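PDB 2W5O: alpha-l-arabinofuranosidase from Gibberella zeae, which probably hydrolyses terminal alpha-L-arabinofuranoside linkages in arabinose-containing polysaccharides, and holds alpha-L-arabinofuranose in a pocket of a six-bladed beta-propeller. Local coordinates for residues D199-A204 with Y223-E228; H179-V184 with Y207-M212. All blocks are in the same frame, centred on the assembly; numbering follows the deposited sequence.

Contact 1: D199-A204 with Y223-E228. With AHR (alpha-L-arabinofuranose), chain B.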
loop_
_atom_site.group_PDB
_atom_site.type_symbol
_atom_site.label_atom_id
_atom_site.label_comp_id
_atom_site.label_asym_id
_atom_site.label_seq_id
_atom_site.Cartn_x
_atom_site.Cartn_y
_atom_site.Cartn_z
ATOM N N ASP A 199 18.753 3.150 0.750
ATOM C CA ASP A 199 17.898 4.276 0.380
ATOM C C ASP A 199 17.285 4.098 -0.996
ATOM O O ASP A 199 17.992 3.751 -1.934
ATOM C CB ASP A 199 18.695 5.575 0.387
ATOM C CG ASP A 199 18.992 6.086 1.797
ATOM O OD1 ASP A 199 18.342 5.720 2.798
ATOM O OD2 ASP A 199 19.939 6.863 1.901
ATOM N N ASP A 200 15.983 4.330 -1.118
ATOM C CA ASP A 200 15.305 4.318 -2.432
ATOM C C ASP A 200 14.996 5.696 -3.008
ATOM O O ASP A 200 14.895 5.836 -4.224
ATOM C CB ASP A 200 13.967 3.585 -2.332
ATOM C CG ASP A 200 14.161 2.194 -1.945
ATOM O OD1 ASP A 200 15.128 1.616 -2.482
ATOM O OD2 ASP A 200 13.442 1.695 -1.079
ATOM N N THR A 201 14.764 6.687 -2.145
ATOM C CA THR A 201 14.363 8.012 -2.587
ATOM C C THR A 201 14.506 8.971 -1.428
ATOM O O THR A 201 13.945 8.787 -0.316
ATOM C CB THR A 201 12.905 8.037 -3.145
ATOM O OG1 THR A 201 12.899 7.675 -4.533
ATOM C CG2 THR A 201 12.271 9.418 -2.959
ATOM N N LYS A 202 15.270 10.017 -1.673
ATOM C CA LYS A 202 15.432 11.011 -0.623
ATOM C C LYS A 202 15.710 12.355 -1.256
ATOM O O LYS A 202 16.220 12.436 -2.386
ATOM C CB LYS A 202 16.566 10.606 0.300
ATOM C CG LYS A 202 17.947 10.843 -0.287
ATOM C CD LYS A 202 18.931 9.962 0.421
ATOM C CE LYS A 202 20.323 10.232 -0.115
ATOM N NZ LYS A 202 21.306 9.326 0.528
ATOM N N TYR A 203 15.325 13.420 -0.590
ATOM C CA TYR A 203 15.558 14.728 -1.148
ATOM C C TYR A 203 16.368 15.568 -0.146
ATOM O O TYR A 203 16.280 15.369 1.095
ATOM C CB TYR A 203 14.237 15.390 -1.508
ATOM C CG TYR A 203 13.552 14.716 -2.667
ATOM C CD1 TYR A 203 13.937 14.984 -3.984
ATOM C CD2 TYR A 203 12.553 13.773 -2.449
ATOM C CE1 TYR A 203 13.327 14.331 -5.050
ATOM C CE2 TYR A 203 11.935 13.106 -3.515
ATOM C CZ TYR A 203 12.317 13.396 -4.797
ATOM O OH TYR A 203 11.697 12.768 -5.825
ATOM N N ALA A 204 17.130 16.523 -0.678
ATOM C CA ALA A 204 18.191 17.172 0.116
ATOM C C ALA A 204 17.657 18.218 1.092
ATOM O O ALA A 204 18.273 18.437 2.123
ATOM C CB ALA A 204 19.266 17.792 -0.787
ATOM N N TYR A 223 10.644 -1.632 -13.534
ATOM C CA TYR A 223 9.697 -1.547 -12.435
ATOM C C TYR A 223 9.348 -0.095 -12.279
ATOM O O TYR A 223 10.199 0.774 -12.489
ATOM C CB TYR A 223 10.337 -2.077 -11.148
ATOM C CG TYR A 223 10.574 -3.574 -11.156
ATOM C CD1 TYR A 223 9.707 -4.429 -10.520
ATOM C CD2 TYR A 223 11.688 -4.127 -11.805
ATOM C CE1 TYR A 223 9.927 -5.810 -10.518
ATOM C CE2 TYR A 223 11.911 -5.494 -11.822
ATOM C CZ TYR A 223 11.014 -6.333 -11.176
ATOM O OH TYR A 223 11.210 -7.707 -11.161
ATOM N N ILE A 224 8.105 0.186 -11.920
ATOM C CA ILE A 224 7.722 1.584 -11.630
ATOM C C ILE A 224 7.503 1.679 -10.121
ATOM O O ILE A 224 6.898 0.806 -9.521
ATOM C CB ILE A 224 6.460 2.059 -12.448
ATOM C CG1 ILE A 224 6.166 3.546 -12.171
ATOM C CG2 ILE A 224 5.231 1.165 -12.156
ATOM C CD1 ILE A 224 5.065 4.147 -13.099
ATOM N N TYR A 225 8.083 2.716 -9.524
ATOM C CA TYR A 225 8.145 2.915 -8.087
ATOM C C TYR A 225 7.389 4.227 -7.834
ATOM O O TYR A 225 7.758 5.263 -8.397
ATOM C CB TYR A 225 9.616 3.111 -7.719
ATOM C CG TYR A 225 9.866 3.459 -6.271
ATOM C CD1 TYR A 225 9.862 2.484 -5.306
ATOM C CD2 TYR A 225 10.157 4.765 -5.882
ATOM C CE1 TYR A 225 10.111 2.799 -3.966
ATOM C CE2 TYR A 225 10.427 5.087 -4.564
ATOM C CZ TYR A 225 10.393 4.104 -3.613
ATOM O OH TYR A 225 10.645 4.405 -2.294
ATOM N N VAL A 226 6.290 4.166 -7.092
ATOM C CA VAL A 226 5.396 5.306 -6.959
ATOM C C VAL A 226 5.327 5.729 -5.505
ATOM O O VAL A 226 5.401 4.893 -4.600
ATOM C CB VAL A 226 4.011 4.936 -7.497
ATOM C CG1 VAL A 226 2.938 6.084 -7.267
ATOM C CG2 VAL A 226 4.183 4.560 -8.957
ATOM N N TYR A 227 5.212 7.033 -5.277
ATOM C CA TYR A 227 5.267 7.531 -3.896
ATOM C C TYR A 227 4.693 8.953 -3.870
ATOM O O TYR A 227 4.498 9.569 -4.934
ATOM C CB TYR A 227 6.707 7.501 -3.366
ATOM C CG TYR A 227 7.705 8.293 -4.203
ATOM C CD1 TYR A 227 8.012 9.628 -3.898
ATOM C CD2 TYR A 227 8.330 7.715 -5.330
ATOM C CE1 TYR A 227 8.924 10.379 -4.696
ATOM C CE2 TYR A 227 9.226 8.454 -6.115
ATOM C CZ TYR A 227 9.528 9.771 -5.787
ATOM O OH TYR A 227 10.435 10.466 -6.557
ATOM N N GLU A 228 4.366 9.460 -2.691
ATOM C CA GLU A 228 3.927 10.855 -2.623
ATOM C C GLU A 228 5.175 11.662 -2.289
ATOM O O GLU A 228 5.960 11.251 -1.456
ATOM C CB GLU A 228 2.839 11.058 -1.552
ATOM C CG GLU A 228 3.302 10.788 -0.136
ATOM C CD GLU A 228 2.189 10.963 0.941
ATOM O OE1 GLU A 228 0.998 11.163 0.603
ATOM O OE2 GLU A 228 2.531 10.885 2.148
HETATM O O5 AHR B . 1.090 9.072 9.249
HETATM C C5 AHR B . 2.158 8.486 8.522
HETATM C C4 AHR B . 2.469 9.473 7.437
HETATM O O4 AHR B . 1.511 9.258 6.388
HETATM C C3 AHR B . 3.834 9.178 6.837
HETATM O O3 AHR B . 4.822 9.919 7.528
HETATM C C2 AHR B . 3.646 9.578 5.371
HETATM O O2 AHR B . 4.508 8.715 4.608
HETATM C C1 AHR B . 2.124 9.418 5.101
HETATM O O1 AHR B . 1.306 10.377 4.379
HETATM O O HOH W 1 10.839 2.594 -0.206
#
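Y203 and Y227 reach for each other from opposite directions, and their hydroxyls close the direct hydrogen bond of this contact, Y203 OH to Y227 OH at 2.7 Å, with either able to donate. Each oxygen lies near the plane of the partner's ring, at its edge. The pair has company: R248 bonds Y227 OH through NE and Y203 OH through NH2, and H261 ND1 also meets Y203 OH.

A second polar link is indirect: a water bridges D200 OD2 (2.9 Å) and Y225 OH (2.8 Å), lying at the edge of the Y225 ring in its plane. The other carboxylate oxygen, D200 OD1, is taken by H185.

Van der Waals and CH-pi packing lies between these links. T201 CG2 sits over one face of the Y227 ring, 4.2 Å from its centroid and displaced toward the rim, a CH-pi contact. It gets there because CG2 stands anti to the backbone N, which places OG1 beside that N; within its own segment T201 OG1 bonds D200 O at 2.7 Å, and it lies 3.6 Å from Y225 CE2. D200 CB, in turn, packs 3.4 Å from Y225 OH, the two side chains crossing nearly at right angles. D200 and T201 form a classic beta bulge opposite L183, and both CB atoms point toward the tyrosine-bearing strand.

The two strands belong to adjacent propeller blades and cross at 73°, so side chains rather than backbone bonds make the joint. Beyond it, E228 turns to the sugar pocket, where E228 OE2 accepts from AHR O1 at 2.6 Å. The chemistry implies a largely buried seam in which the hydroxyls of Y203, Y225 and Y227 each have a partner, with the nearby arginine probably polarising two of them.

Contact 2: H179-V184 with Y207-M212. With AHR (alpha-L-arabinofuranose), chain B.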
loop_
_atom_site.group_PDB
_atom_site.type_symbol
_atom_site.label_atom_id
_atom_site.label_comp_id
_atom_site.label_asym_id
_atom_site.label_seq_id
_atom_site.Cartn_x
_atom_site.Cartn_y
_atom_site.Cartn_z
ATOM N N HIS A 179 16.982 14.013 6.929
ATOM C CA HIS A 179 15.686 13.997 6.249
ATOM C C HIS A 179 14.504 13.781 7.163
ATOM O O HIS A 179 14.430 12.784 7.895
ATOM C CB HIS A 179 15.637 12.918 5.173
ATOM C CG HIS A 179 16.833 12.910 4.277
ATOM N ND1 HIS A 179 16.938 13.704 3.151
ATOM C CD2 HIS A 179 17.989 12.217 4.362
ATOM C CE1 HIS A 179 18.100 13.465 2.562
ATOM N NE2 HIS A 179 18.753 12.568 3.278
ATOM N N SER A 180 13.548 14.692 7.035
ATOM C CA SER A 180 12.344 14.634 7.818
ATOM C C SER A 180 11.676 13.271 7.627
ATOM O O SER A 180 11.312 12.624 8.596
ATOM C CB SER A 180 11.438 15.780 7.410
ATOM O OG SER A 180 10.118 15.572 7.925
ATOM N N GLN A 181 11.597 12.813 6.377
ATOM C CA GLN A 181 11.315 11.404 6.045
ATOM C C GLN A 181 12.026 11.020 4.741
ATOM O O GLN A 181 12.252 11.871 3.872
ATOM C CB GLN A 181 9.794 11.142 5.938
ATOM C CG GLN A 181 9.413 9.688 5.728
ATOM C CD GLN A 181 7.907 9.558 5.857
ATOM O OE1 GLN A 181 7.375 9.464 6.969
ATOM N NE2 GLN A 181 7.199 9.602 4.727
ATOM N N LYS A 182 12.409 9.752 4.579
ATOM C CA LYS A 182 12.936 9.340 3.296
ATOM C C LYS A 182 12.423 7.914 3.067
ATOM O O LYS A 182 11.806 7.324 3.961
ATOM C CB LYS A 182 14.476 9.338 3.325
ATOM C CG LYS A 182 15.013 8.279 4.276
ATOM C CD LYS A 182 16.551 8.323 4.266
ATOM C CE LYS A 182 17.150 7.372 5.295
ATOM N NZ LYS A 182 18.638 7.583 5.215
ATOM N N LEU A 183 12.652 7.376 1.869
ATOM C CA LEU A 183 12.113 6.086 1.502
ATOM C C LEU A 183 13.280 5.127 1.374
ATOM O O LEU A 183 14.260 5.452 0.722
ATOM C CB LEU A 183 11.327 6.184 0.184
ATOM C CG LEU A 183 10.059 7.021 0.211
ATOM C CD1 LEU A 183 9.472 7.262 -1.195
ATOM C CD2 LEU A 183 9.033 6.367 1.155
ATOM N N VAL A 184 13.132 3.941 1.959
ATOM C CA VAL A 184 14.202 2.964 2.053
ATOM C C VAL A 184 13.647 1.550 1.860
ATOM O O VAL A 184 12.422 1.327 1.804
ATOM C CB VAL A 184 14.920 2.998 3.470
ATOM C CG1 VAL A 184 15.551 4.368 3.754
ATOM C CG2 VAL A 184 13.934 2.528 4.596
ATOM N N TYR A 207 13.148 19.297 5.011
ATOM C CA TYR A 207 11.689 19.254 5.213
ATOM C C TYR A 207 10.900 18.423 4.203
ATOM O O TYR A 207 9.709 18.189 4.365
ATOM C CB TYR A 207 11.094 20.682 5.381
ATOM C CG TYR A 207 11.731 21.368 6.558
ATOM C CD1 TYR A 207 11.303 21.110 7.842
ATOM C CD2 TYR A 207 12.818 22.193 6.390
ATOM C CE1 TYR A 207 11.927 21.682 8.916
ATOM C CE2 TYR A 207 13.437 22.779 7.474
ATOM C CZ TYR A 207 12.989 22.528 8.713
ATOM O OH TYR A 207 13.620 23.138 9.770
ATOM N N ALA A 208 11.563 17.955 3.157
ATOM C CA ALA A 208 10.895 17.076 2.213
ATOM C C ALA A 208 10.519 15.721 2.877
ATOM O O ALA A 208 11.291 15.190 3.671
ATOM C CB ALA A 208 11.782 16.842 1.034
ATOM N N ARG A 209 9.332 15.217 2.543
ATOM C CA ARG A 209 8.825 13.941 3.048
ATOM C C ARG A 209 8.215 13.081 1.911
ATOM O O ARG A 209 6.999 12.924 1.784
ATOM C CB ARG A 209 7.793 14.191 4.153
ATOM C CG ARG A 209 8.362 14.965 5.343
ATOM C CD ARG A 209 7.267 15.307 6.375
ATOM N NE ARG A 209 6.530 14.134 6.828
ATOM C CZ ARG A 209 6.943 13.344 7.814
ATOM N NH1 ARG A 209 8.094 13.607 8.419
ATOM N NH2 ARG A 209 6.228 12.282 8.191
ATOM N N PRO A 210 9.075 12.529 1.064
ATOM C CA PRO A 210 8.657 11.441 0.236
ATOM C C PRO A 210 8.171 10.324 1.166
ATOM O O PRO A 210 8.752 10.079 2.231
ATOM C CB PRO A 210 9.944 10.999 -0.467
ATOM C CG PRO A 210 11.035 11.408 0.452
ATOM C CD PRO A 210 10.534 12.698 1.093
ATOM N N GLY A 211 7.088 9.679 0.745
ATOM C CA GLY A 211 6.426 8.611 1.500
ATOM C C GLY A 211 5.566 7.692 0.664
ATOM O O GLY A 211 5.173 8.015 -0.466
HETATM N N MSE A 212 5.262 6.541 1.265
HETATM C CA MSE A 212 4.180 5.656 0.825
HETATM C C MSE A 212 4.522 4.934 -0.469
HETATM O O MSE A 212 3.891 5.161 -1.495
HETATM C CB MSE A 212 2.852 6.417 0.755
HETATM C CG MSE A 212 2.614 7.202 2.061
HETATM SE SE MSE A 212 0.811 7.867 2.397
HETATM C CE MSE A 212 0.065 6.085 2.704
HETATM O O5 AHR B . 1.090 9.072 9.249
HETATM C C5 AHR B . 2.158 8.486 8.522
HETATM C C4 AHR B . 2.469 9.473 7.437
HETATM O O4 AHR B . 1.511 9.258 6.388
HETATM C C3 AHR B . 3.834 9.178 6.837
HETATM O O3 AHR B . 4.822 9.919 7.528
HETATM C C2 AHR B . 3.646 9.578 5.371
HETATM O O2 AHR B . 4.508 8.715 4.608
HETATM C C1 AHR B . 2.124 9.418 5.101
HETATM O O1 AHR B . 1.306 10.377 4.379
HETATM O O HOH W 2 14.090 15.231 3.345
HETATM O O HOH W 3 9.094 17.969 7.198
#
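Q181 and R209 are brought together by differently shaped side chains: Q181 has CG anti to the backbone N (chi1 -175°) and runs on extended, whereas R209 folds at its third torsion (chi3 55°) and crosses it nearly at a right angle. The bend in R209 lays one guanidinium face against Q181 CB, toward the rim. S180 OG comes in at the guanidinium edge and in its plane, accepting from R209 NH1 at 2.9 Å. The same serine oxygen bonds a water that donates to Y207 O.

The Q181 amide is spoken for on both ends. Its NE2 gives a nearly straight bond to P210 O (3.0 Å, 171° at the hydrogen), arriving from above the carbonyl plane, and a second to AHR O2 at 2.8 Å. Its OE1 accepts from AHR O3 at 2.7 Å. R209 NH2 adds a weak bond to that O3 and is also held by Q173.

The segments come from neighbouring blades of the propeller, the third strand of one beside the innermost strand of the next, with the arabinose against one flank of the seam. Deeper along it, L183 and P210 lie alongside each other, running in opposite directions, L183 CD1 touching P210 CB at 3.8 Å. L183 CD2 rests 3.5 Å from G211 CA, while Y225 and Y227 pack on the same leucine. G211 itself lies alongside the sugar, and the selenium atom of M212, a selenomethionine, approaches AHR O1 at 3.2 Å.

In the fold
Both contacts are largely buried and join the same two propeller blades, their centres only about 9 Å apart. Contact 1 ties the last strand of one blade to the second strand of the next; contact 2 ties the third strand of the first blade to the inner strand of the second. Within the blades they share neighbours: D200 N probably bonds L183 O, and E228 N probably bonds G211 O. Their chemistry follows position. Contact 1 relies on tyrosine rings and their hydroxyls, with one glutamate reaching the arabinose. Contact 2 offers the sugar hydroxyls a glutamine amide and, more weakly, a guanidinium, and its outer end, at Y207, reaches the surface.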